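Local atomic coordinates of PpBBE-like 1 D396N (Physcomitrella patens subsp. patens, PDB entry 6EO5), a protein that oxidises cellobiose in its wild-type form, as a flavin-dependent berberine bridge enzyme homolog of the VAO family, and is present here as a point variant. Residues Q16-G21 / T25-T30; F225-N230 / K283-S288; N230-L235 / A354-S359. All blocks are in the same frame, centred on the assembly; numbering follows the deposited sequence.

Overall arrangement
Near the N terminus, interaction 1 closes a tight helix-to-strand loop: after helix 14-21 a two-residue link returns the chain as strand 24-26, the edge of a four-stranded mixed sheet. Interactions 2 and 3 lie far off, about 55 and 50 Å away between centres, around the seven-stranded antiparallel sheet. Strand 222-230 supplies the first segment of interaction 2, and the loop continuing it from N230 that of interaction 3. Interaction 2 then closes on helix 279-288 and interaction 3, after 118 intervening residues, on the end of helix 345-355, so their loops cross. They also touch, W229 CD1 lying 4.0 Å from V234 CG2, and their centres are about 17 Å apart.

Interaction 1: residues Q16-G21 / T25-T30; sequences QCLAKG and TAFPGT
The F27 ring meets L18 at its far end: CZ lies 4.0 Å from L18 CD1, and the methyl approaches obliquely. The hydroxyl of T25, two residues earlier, lies at the ring's edge, in its plane, OG1 being 3.6 Å from F27 CE1. L14 and K15, one turn back on helix 14-21, also touch F27. L18 holds its CG beside the backbone N (chi1 -62°), which points the isobutyl end at the F27 ring. Lower on the same side chain, L18 CB faces the methyl of T25 at 4.3 Å from CG2, a looser second touch. L18 also packs against N62 and C66 of helix 57-70, so it sits between that helix and the returning chain. Its neighbour C17 is tied to the same helix by the C17-C66 disulfide. Beyond the ring, the chain turns sharply: F27 to T30 form a type II beta turn, closed by T30 N on F27 O at 3.2 Å, with G29 at its third position. T30 then caps helix 31-36 through OG1 and Y33 N. The contact thus folds the short N-terminal helix against the edge strand of the mixed sheet, which A26 joins by backbone bonds to F51. The disulfide anchors the helix to 57-70, and the turn and cap fix the returning chain locally; across the two segments themselves there is packing alone, 96 Å² in all, in which the leucine, threonine methyl and phenylalanine supply only dispersion and the shedding of water.

Interaction 2: residues F225-N230 / K283-S288; sequences FKYRWN and KTFLAS
L286 reaches Y227 from helix 279-288, and its path shows how the helix is seated on the sheet. The CB of L286 leaves the helix obliquely to the strand; with CG beside the backbone N (chi1 -59°) the branch swings inward, and the work is left to the two methyls. CD2 settles over the middle of the Y227 ring, 3.7 Å from its centroid and 8° off the ring normal, a CH-pi contact on one face. CD1 lies further out along the phenol, 4.2 Å from Y227 CZ and about as far from OH. That hydroxyl is hydrogen-bonded to E297 of the neighbouring strand 294-300, which probably helps hold the ring's tilt. F285, one residue earlier, brings the far end of its ring, CE2 and CZ, against both aromatic side chains of the strand. Its CG lies anti to the backbone N, directing the ring at the sheet. There CE2 approaches Y227 CD2 obliquely at 4.1 Å, while CZ stands 3.9 Å from W229 CH2. F285 CE2 lies in the plane of the indole, at its rim, so these two rings are not stacked face to face. The indole NE1 is bonded to P291 O in the loop that follows the helix, and F285 also touches L267 of strand 264-271 and F242 of helix 235-246. Strand and helix segments run almost parallel, 9° between their directions, with their axes 11.4 Å apart. Y227 and W229 both face the helix, whereas K226 and R228 turn to the other side of the sheet. The interface is thus an aromatic-aliphatic core layer of the antiparallel sheet domain, in which the polar ends of tyrosine and tryptophan are satisfied beyond the two segments.

Interaction 3: residues N230-L235 / A354-S359; sequences NDKAVL and AMNTGS
L235 and M355 form the close part of this contact, their side chains crossing at about a right angle and meeting methyl to methyl, L235 CD1 to M355 CE at 3.8 Å. M355 is extended from CB to SD (chi1 174°, chi2 -178°) and then bends at chi3 (75°), which turns CE towards the leucine. Both residues are buried and both touch M259 of strand 253-259; Y415 of helix 405-420 and P261 add to the packing round M355. The other half is looser and lies towards solvent. Here the exposed K232 runs its chain beside N356, and the nearest pair, K232 CE and N356 OD1, is 4.4 Å apart. The ammonium end lies further off, NZ being 5.6 Å from OD1, too far for a bond. Each backbone is braced within itself. On the 230-235 side, an Asx turn lets D231 OD1 take the amide of A233 at 2.9 Å, the donor arriving from above the carboxylate plane. On the other side, A354 O accepts two bonds from T357, one from OG1 at 2.8 Å and one from N at 3.2 Å, just before the type I turn from M355 to G358. That turn has its own weak bond, G358 N to M355 O, and the M355 carbonyl also accepts from Y411 OH of helix 405-420. The start of helix 235-246 is thereby joined to the end of helix 345-355 beside the antiparallel sheet. Cohesion rests on the buried methyl pair, while the lysine and asparagine meet loosely, with no direct bond between them.

Interaction 1: residues Q16-G21 / T25-T30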
# COMPACT_ATOMS: atom_id res chain seq x y z
N GLN A 16 -2.15 -33.05 -10.77
CA GLN A 16 -2.81 -34.12 -10.04
C GLN A 16 -3.05 -33.73 -8.58
O GLN A 16 -4.15 -33.91 -8.05
CB GLN A 16 -1.97 -35.39 -10.13
CG GLN A 16 -1.78 -35.87 -11.54
CD GLN A 16 -0.94 -37.12 -11.62
OE1 GLN A 16 -0.07 -37.36 -10.77
NE2 GLN A 16 -1.20 -37.95 -12.64
N CYS A 17 -2.03 -33.18 -7.93
CA CYS A 17 -2.15 -32.86 -6.51
C CYS A 17 -3.25 -31.82 -6.28
O CYS A 17 -4.17 -32.05 -5.49
CB CYS A 17 -0.81 -32.38 -5.96
SG CYS A 17 -0.81 -32.29 -4.16
N LEU A 18 -3.17 -30.68 -6.97
CA LEU A 18 -4.16 -29.63 -6.77
C LEU A 18 -5.56 -30.08 -7.16
O LEU A 18 -6.55 -29.62 -6.57
CB LEU A 18 -3.78 -28.37 -7.56
CG LEU A 18 -2.47 -27.67 -7.22
CD1 LEU A 18 -2.08 -26.75 -8.36
CD2 LEU A 18 -2.57 -26.91 -5.91
N ALA A 19 -5.67 -30.98 -8.14
CA ALA A 19 -6.99 -31.47 -8.55
C ALA A 19 -7.73 -32.14 -7.41
O ALA A 19 -8.97 -32.12 -7.39
CB ALA A 19 -6.84 -32.42 -9.74
N LYS A 20 -7.01 -32.73 -6.45
CA LYS A 20 -7.66 -33.32 -5.28
C LYS A 20 -8.48 -32.29 -4.51
O LYS A 20 -9.57 -32.59 -4.03
CB LYS A 20 -6.62 -33.95 -4.34
CG LYS A 20 -5.72 -35.03 -4.96
CD LYS A 20 -4.86 -35.69 -3.87
CE LYS A 20 -3.76 -36.56 -4.46
NZ LYS A 20 -4.32 -37.62 -5.36
N GLY A 21 -7.95 -31.07 -4.39
CA GLY A 21 -8.64 -30.04 -3.62
C GLY A 21 -9.84 -29.45 -4.31
O GLY A 21 -10.77 -28.98 -3.64
N THR A 25 -7.97 -23.94 -11.47
CA THR A 25 -6.55 -23.76 -11.76
C THR A 25 -6.37 -23.27 -13.19
O THR A 25 -7.28 -23.30 -14.00
CB THR A 25 -5.73 -25.04 -11.56
OG1 THR A 25 -6.15 -26.04 -12.50
CG2 THR A 25 -5.86 -25.57 -10.13
N ALA A 26 -5.15 -22.81 -13.47
CA ALA A 26 -4.73 -22.47 -14.82
C ALA A 26 -3.26 -22.82 -14.95
O ALA A 26 -2.47 -22.49 -14.06
CB ALA A 26 -4.97 -21.00 -15.15
N PHE A 27 -2.90 -23.50 -16.05
CA PHE A 27 -1.55 -24.03 -16.19
C PHE A 27 -0.91 -23.51 -17.47
O PHE A 27 -1.61 -23.14 -18.42
CB PHE A 27 -1.56 -25.56 -16.18
CG PHE A 27 -1.51 -26.16 -14.81
CD1 PHE A 27 -2.67 -26.32 -14.06
CD2 PHE A 27 -0.30 -26.54 -14.25
CE1 PHE A 27 -2.63 -26.87 -12.78
CE2 PHE A 27 -0.25 -27.09 -12.96
CZ PHE A 27 -1.41 -27.25 -12.23
N PRO A 28 0.43 -23.43 -17.51
CA PRO A 28 1.10 -22.76 -18.64
C PRO A 28 0.65 -23.31 -19.98
O PRO A 28 0.44 -24.52 -20.14
CB PRO A 28 2.58 -23.04 -18.38
CG PRO A 28 2.66 -23.22 -16.90
CD PRO A 28 1.39 -23.89 -16.50
N GLY A 29 0.50 -22.42 -20.94
CA GLY A 29 0.08 -22.81 -22.27
C GLY A 29 -1.39 -22.64 -22.53
O GLY A 29 -1.81 -22.71 -23.69
N THR A 30 -2.20 -22.42 -21.49
CA THR A 30 -3.62 -22.19 -21.66
C THR A 30 -3.94 -20.69 -21.65
O THR A 30 -3.12 -19.85 -21.26
CB THR A 30 -4.41 -22.88 -20.55
OG1 THR A 30 -4.29 -22.13 -19.34
CG2 THR A 30 -3.88 -24.28 -20.32

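Interaction 2: residues F225-N230 / K283-S288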
# COMPACT_ATOMS: atom_id res chain seq x y z
N PHE A 225 -10.09 19.11 -1.18
CA PHE A 225 -9.44 20.27 -1.75
C PHE A 225 -8.24 19.84 -2.59
O PHE A 225 -7.62 18.81 -2.32
CB PHE A 225 -8.99 21.27 -0.68
CG PHE A 225 -8.05 20.70 0.35
CD1 PHE A 225 -8.55 20.07 1.49
CD2 PHE A 225 -6.67 20.84 0.21
CE1 PHE A 225 -7.69 19.56 2.45
CE2 PHE A 225 -5.79 20.33 1.18
CZ PHE A 225 -6.31 19.69 2.30
N LYS A 226 -7.95 20.64 -3.61
CA LYS A 226 -6.77 20.41 -4.44
C LYS A 226 -6.35 21.74 -5.05
O LYS A 226 -7.17 22.43 -5.67
CB LYS A 226 -7.06 19.37 -5.52
CG LYS A 226 -5.88 19.03 -6.42
CD LYS A 226 -6.08 17.68 -7.08
CE LYS A 226 -5.01 17.40 -8.13
NZ LYS A 226 -5.09 16.00 -8.63
N TYR A 227 -5.09 22.11 -4.83
CA TYR A 227 -4.52 23.33 -5.37
C TYR A 227 -3.38 22.92 -6.30
O TYR A 227 -2.44 22.25 -5.87
CB TYR A 227 -4.02 24.26 -4.26
CG TYR A 227 -5.05 24.47 -3.17
CD1 TYR A 227 -6.20 25.22 -3.41
CD2 TYR A 227 -4.90 23.90 -1.92
CE1 TYR A 227 -7.16 25.40 -2.42
CE2 TYR A 227 -5.85 24.07 -0.92
CZ TYR A 227 -6.98 24.83 -1.19
OH TYR A 227 -7.93 25.02 -0.21
N ARG A 228 -3.46 23.35 -7.56
CA ARG A 228 -2.66 22.81 -8.64
C ARG A 228 -1.95 23.93 -9.39
O ARG A 228 -2.49 25.03 -9.52
CB ARG A 228 -3.57 22.00 -9.58
CG ARG A 228 -2.87 21.29 -10.68
CD ARG A 228 -3.76 20.21 -11.29
NE ARG A 228 -3.07 19.58 -12.41
CZ ARG A 228 -3.44 18.44 -12.98
NH1 ARG A 228 -4.51 17.78 -12.53
NH2 ARG A 228 -2.73 17.95 -14.00
N TRP A 229 -0.72 23.66 -9.85
CA TRP A 229 0.07 24.60 -10.65
C TRP A 229 0.74 23.85 -11.80
O TRP A 229 0.92 22.64 -11.76
CB TRP A 229 1.19 25.28 -9.87
CG TRP A 229 0.82 26.24 -8.81
CD1 TRP A 229 0.84 27.61 -8.90
CD2 TRP A 229 0.46 25.93 -7.46
NE1 TRP A 229 0.48 28.16 -7.69
CE2 TRP A 229 0.25 27.16 -6.79
CE3 TRP A 229 0.28 24.74 -6.75
CZ2 TRP A 229 -0.13 27.22 -5.46
CZ3 TRP A 229 -0.09 24.81 -5.43
CH2 TRP A 229 -0.30 26.04 -4.79
N ASN A 230 1.15 24.62 -12.82
CA ASN A 230 1.86 24.07 -13.96
C ASN A 230 2.91 25.11 -14.35
O ASN A 230 2.71 25.93 -15.25
CB ASN A 230 0.93 23.74 -15.12
CG ASN A 230 1.66 23.02 -16.25
OD1 ASN A 230 2.78 22.52 -16.08
ND2 ASN A 230 1.02 22.95 -17.41
N LYS A 283 -4.85 28.13 5.09
CA LYS A 283 -4.47 29.52 4.82
C LYS A 283 -2.95 29.69 4.75
O LYS A 283 -2.45 30.39 3.87
CB LYS A 283 -5.08 30.42 5.89
CG LYS A 283 -4.53 31.82 5.98
CD LYS A 283 -5.05 32.44 7.27
CE LYS A 283 -4.89 31.44 8.43
NZ LYS A 283 -5.84 31.67 9.56
N THR A 284 -2.21 29.05 5.66
CA THR A 284 -0.77 29.28 5.69
C THR A 284 -0.07 28.62 4.50
O THR A 284 0.97 29.13 4.04
CB THR A 284 -0.16 28.80 7.01
OG1 THR A 284 -0.29 27.38 7.13
CG2 THR A 284 -0.88 29.44 8.18
N PHE A 285 -0.60 27.51 3.98
CA PHE A 285 -0.04 26.93 2.77
C PHE A 285 -0.23 27.86 1.58
O PHE A 285 0.72 28.17 0.85
CB PHE A 285 -0.66 25.56 2.48
CG PHE A 285 -0.31 25.03 1.11
CD1 PHE A 285 0.97 24.56 0.84
CD2 PHE A 285 -1.25 25.05 0.08
CE1 PHE A 285 1.32 24.10 -0.44
CE2 PHE A 285 -0.92 24.59 -1.19
CZ PHE A 285 0.38 24.11 -1.44
N LEU A 286 -1.47 28.32 1.35
CA LEU A 286 -1.75 29.17 0.20
C LEU A 286 -1.01 30.50 0.29
O LEU A 286 -0.60 31.06 -0.73
CB LEU A 286 -3.26 29.42 0.08
CG LEU A 286 -4.09 28.15 -0.08
CD1 LEU A 286 -5.53 28.41 0.34
CD2 LEU A 286 -4.02 27.67 -1.51
N ALA A 287 -0.82 31.00 1.51
CA ALA A 287 -0.13 32.27 1.66
C ALA A 287 1.33 32.19 1.21
O ALA A 287 1.86 33.15 0.65
CB ALA A 287 -0.23 32.75 3.11
N SER A 288 1.99 31.05 1.42
CA SER A 288 3.40 30.96 1.04
C SER A 288 3.64 30.24 -0.28
O SER A 288 4.75 30.35 -0.82
CB SER A 288 4.20 30.28 2.14
OG SER A 288 4.41 31.18 3.20

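Interaction 3: residues N230-L235 / A354-S359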
# COMPACT_ATOMS: atom_id res chain seq x y z
N ASN A 230 1.15 24.62 -12.82
CA ASN A 230 1.86 24.07 -13.96
C ASN A 230 2.91 25.11 -14.35
O ASN A 230 2.71 25.93 -15.25
CB ASN A 230 0.93 23.74 -15.12
CG ASN A 230 1.66 23.02 -16.25
OD1 ASN A 230 2.78 22.52 -16.08
ND2 ASN A 230 1.02 22.95 -17.41
N ASP A 231 4.04 25.06 -13.66
CA ASP A 231 5.08 26.07 -13.78
C ASP A 231 6.33 25.53 -13.10
O ASP A 231 6.37 25.39 -11.88
CB ASP A 231 4.61 27.37 -13.12
CG ASP A 231 5.55 28.54 -13.39
OD1 ASP A 231 6.71 28.33 -13.81
OD2 ASP A 231 5.12 29.69 -13.15
N LYS A 232 7.36 25.21 -13.90
CA LYS A 232 8.61 24.71 -13.33
C LYS A 232 9.22 25.67 -12.32
O LYS A 232 10.00 25.23 -11.47
CB LYS A 232 9.61 24.43 -14.45
CG LYS A 232 9.76 22.96 -14.82
CD LYS A 232 9.99 22.81 -16.32
CE LYS A 232 10.62 21.46 -16.65
NZ LYS A 232 10.63 21.17 -18.12
N ALA A 233 8.85 26.95 -12.36
CA ALA A 233 9.54 27.96 -11.57
C ALA A 233 9.02 28.05 -10.14
O ALA A 233 9.74 28.53 -9.26
CB ALA A 233 9.43 29.33 -12.24
N VAL A 234 7.80 27.59 -9.87
CA VAL A 234 7.23 27.73 -8.53
C VAL A 234 7.34 26.44 -7.72
O VAL A 234 6.70 26.32 -6.67
CB VAL A 234 5.76 28.21 -8.60
CG1 VAL A 234 5.68 29.51 -9.38
CG2 VAL A 234 4.85 27.16 -9.22
N LEU A 235 8.14 25.47 -8.19
CA LEU A 235 8.24 24.18 -7.50
C LEU A 235 8.89 24.31 -6.13
O LEU A 235 8.42 23.73 -5.14
CB LEU A 235 9.01 23.18 -8.36
CG LEU A 235 8.32 22.72 -9.64
CD1 LEU A 235 9.27 21.88 -10.48
CD2 LEU A 235 7.05 21.95 -9.30
N ALA A 354 17.63 17.24 -9.30
CA ALA A 354 17.70 15.83 -9.66
C ALA A 354 16.46 15.38 -10.43
O ALA A 354 16.57 14.67 -11.43
CB ALA A 354 17.89 14.98 -8.40
N MET A 355 15.27 15.79 -9.97
CA MET A 355 14.06 15.46 -10.71
C MET A 355 14.12 16.00 -12.13
O MET A 355 13.73 15.32 -13.09
CB MET A 355 12.82 16.00 -9.98
CG MET A 355 11.52 15.81 -10.77
SD MET A 355 10.02 16.45 -10.01
CE MET A 355 10.23 18.21 -10.27
N ASN A 356 14.64 17.22 -12.31
CA ASN A 356 14.60 17.80 -13.65
C ASN A 356 15.68 17.26 -14.59
O ASN A 356 15.76 17.72 -15.73
CB ASN A 356 14.67 19.33 -13.57
CG ASN A 356 13.41 19.97 -12.94
OD1 ASN A 356 12.28 19.46 -13.06
ND2 ASN A 356 13.61 21.09 -12.26
N THR A 357 16.50 16.30 -14.17
CA THR A 357 17.42 15.67 -15.11
C THR A 357 16.76 14.58 -15.93
O THR A 357 17.46 13.87 -16.65
CB THR A 357 18.63 15.06 -14.40
OG1 THR A 357 18.20 14.00 -13.56
CG2 THR A 357 19.36 16.11 -13.58
N GLY A 358 15.45 14.41 -15.83
CA GLY A 358 14.78 13.31 -16.50
C GLY A 358 13.33 13.62 -16.83
O GLY A 358 12.92 14.78 -16.79
N SER A 359 12.55 12.60 -17.16
CA SER A 359 11.16 12.82 -17.54
C SER A 359 10.39 11.51 -17.43
O SER A 359 10.96 10.44 -17.17
CB SER A 359 11.08 13.41 -18.94
OG SER A 359 11.20 12.39 -19.90